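Local structure of chorismate mutase and shikimate 5-dehydrogenase fusion protein (Clostridium acetobutylicum, 3FBT) at residues A[239-244]-A[259-264]. The protein probably catalyses the reversible NADPH-linked reduction of 3-dehydroshikimate to shikimate through this dehydrogenase portion of a chorismate mutase fusion. Numbering follows the deposited sequence.
Sequences MLVSQA and IIVDEI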
loop_
_atom_site.group_PDB
_atom_site.type_symbol
_atom_site.label_atom_id
_atom_site.label_comp_id
_atom_site.label_asym_id
_atom_site.label_seq_id
_atom_site.Cartn_x
_atom_site.Cartn_y
_atom_site.Cartn_z
ATOM N N MET A 239 1.779 13.894 22.586
ATOM C CA MET A 239 2.393 14.416 21.411
ATOM C C MET A 239 2.307 13.364 20.279
ATOM O O MET A 239 1.938 13.692 19.196
ATOM C CB MET A 239 3.875 14.785 21.701
ATOM C CG MET A 239 4.653 15.328 20.451
ATOM S SD MET A 239 6.365 15.875 20.934
ATOM C CE MET A 239 7.098 16.314 19.370
ATOM N N LEU A 240 2.697 12.124 20.542
ATOM C CA LEU A 240 2.614 11.076 19.559
ATOM C C LEU A 240 1.200 10.970 18.986
ATOM O O LEU A 240 1.030 10.895 17.775
ATOM C CB LEU A 240 3.002 9.755 20.188
ATOM C CG LEU A 240 3.068 8.559 19.219
ATOM C CD1 LEU A 240 4.258 8.706 18.224
ATOM C CD2 LEU A 240 3.239 7.302 20.113
ATOM N N VAL A 241 0.181 10.971 19.853
ATOM C CA VAL A 241 -1.184 10.813 19.406
ATOM C C VAL A 241 -1.617 11.990 18.666
ATOM O O VAL A 241 -2.239 11.855 17.609
ATOM C CB VAL A 241 -2.155 10.459 20.567
ATOM C CG1 VAL A 241 -3.600 10.544 20.099
ATOM C CG2 VAL A 241 -1.817 9.065 21.031
ATOM N N SER A 242 -1.215 13.174 19.097
ATOM C CA SER A 242 -1.582 14.406 18.342
ATOM C C SER A 242 -0.871 14.602 17.040
ATOM O O SER A 242 -1.412 15.187 16.100
ATOM C CB SER A 242 -1.324 15.673 19.192
ATOM O OG SER A 242 -2.058 15.505 20.394
ATOM N N GLN A 243 0.415 14.274 17.009
ATOM C CA GLN A 243 1.110 14.335 15.742
ATOM C C GLN A 243 0.452 13.382 14.742
ATOM O O GLN A 243 0.306 13.718 13.618
ATOM C CB GLN A 243 2.617 14.073 15.886
ATOM C CG GLN A 243 3.379 14.167 14.611
ATOM C CD GLN A 243 3.563 12.768 13.951
ATOM O OE1 GLN A 243 3.024 12.471 12.849
ATOM N NE2 GLN A 243 4.350 11.934 14.606
ATOM N N ALA A 244 0.058 12.205 15.149
ATOM C CA ALA A 244 -0.561 11.327 14.163
ATOM C C ALA A 244 -1.961 11.904 13.663
ATOM O O ALA A 244 -2.272 11.906 12.449
ATOM C CB ALA A 244 -0.690 9.945 14.766
ATOM N N ILE A 259 -11.681 14.877 21.199
ATOM C CA ILE A 259 -12.333 13.729 21.855
ATOM C C ILE A 259 -11.803 12.392 21.360
ATOM O O ILE A 259 -11.564 11.475 22.116
ATOM C CB ILE A 259 -13.841 13.728 21.449
ATOM C CG1 ILE A 259 -14.536 15.018 21.896
ATOM C CG2 ILE A 259 -14.508 12.416 21.810
ATOM C CD1 ILE A 259 -14.310 15.411 23.357
ATOM N N ILE A 260 -11.646 12.289 20.052
ATOM C CA ILE A 260 -10.916 11.159 19.426
ATOM C C ILE A 260 -9.473 11.069 19.904
ATOM O O ILE A 260 -8.988 9.967 20.235
ATOM C CB ILE A 260 -10.995 11.241 17.885
ATOM C CG1 ILE A 260 -12.459 11.031 17.474
ATOM C CG2 ILE A 260 -10.135 10.146 17.259
ATOM C CD1 ILE A 260 -12.830 11.618 16.112
ATOM N N VAL A 261 -8.796 12.217 20.025
ATOM C CA VAL A 261 -7.408 12.187 20.555
ATOM C C VAL A 261 -7.242 11.607 22.002
ATOM O O VAL A 261 -6.448 10.699 22.203
ATOM C CB VAL A 261 -6.677 13.497 20.359
ATOM C CG1 VAL A 261 -5.208 13.361 20.797
ATOM C CG2 VAL A 261 -6.711 13.837 18.919
ATOM N N ASP A 262 -7.991 12.115 22.986
ATOM C CA ASP A 262 -7.885 11.579 24.371
ATOM C C ASP A 262 -8.225 10.118 24.432
ATOM O O ASP A 262 -7.583 9.359 25.106
ATOM C CB ASP A 262 -8.824 12.322 25.328
ATOM C CG ASP A 262 -8.752 13.778 25.145
ATOM O OD1 ASP A 262 -7.649 14.308 24.971
ATOM O OD2 ASP A 262 -9.812 14.408 25.138
ATOM N N GLU A 263 -9.234 9.725 23.675
ATOM C CA GLU A 263 -9.644 8.324 23.596
ATOM C C GLU A 263 -8.529 7.411 23.057
ATOM O O GLU A 263 -8.145 6.358 23.674
ATOM C CB GLU A 263 -10.915 8.262 22.742
ATOM C CG GLU A 263 -11.510 6.896 22.607
ATOM C CD GLU A 263 -12.773 6.911 21.740
ATOM O OE1 GLU A 263 -13.444 5.855 21.662
ATOM O OE2 GLU A 263 -13.098 7.969 21.125
ATOM N N ILE A 264 -7.950 7.805 21.926
ATOM C CA ILE A 264 -6.771 7.071 21.500
ATOM C C ILE A 264 -5.635 7.135 22.544
ATOM O O ILE A 264 -4.938 6.157 22.785
ATOM C CB ILE A 264 -6.325 7.478 20.080
ATOM C CG1 ILE A 264 -7.563 7.372 19.146
ATOM C CG2 ILE A 264 -5.177 6.621 19.669
ATOM C CD1 ILE A 264 -7.285 7.483 17.659
#
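Val241 and Val261 mark the point where two consecutive helices, 237-252 and 258-273, pack as a splayed antiparallel pair joined by a short connection at the C-terminal end of the shikimate dehydrogenase fold. The segment axes approach to 9.5 Å with their directions 137° apart, and the CA atoms of Val241 and Val261 lie 6.5 Å from each other. The crossing illustrates how small side chains let helices meet through a few methyls, with 172 Å² buried between the segments. Each valine is directed at the other helix; they run by each other in opposite senses, touching through their CG1 branches. In Val241, CG1 stands opposite the backbone N (chi1 170°), which carries this methyl across the interface; it lies 3.5 Å from the carbonyl O of Val261 and 4.1 Å from CB of Ile264. Ile264 also touches Ile27 of helix 19-31, and Ala244 rests on Ile23 and His24, so the pair packs against the N-terminal, substrate-binding side of the fold. Ser242 OG lies 3.8 Å from Val261 CG1 and is hydrogen-bonded to Tyr238 O, one turn earlier in its own helix. Gln243, turned from this interface, touches Asn90 and Asp105, and its OE1 is hydrogen-bonded to Ser247 OG; Gln243, Asn90 and Asp105 are predicted to bind shikimate. No hydrogen bond crosses between the segments, and the tightest point is methyl against methyl: Val241 CG1 and Val261 CG1 are 3.3 Å apart, shorter than a usual van der Waals contact.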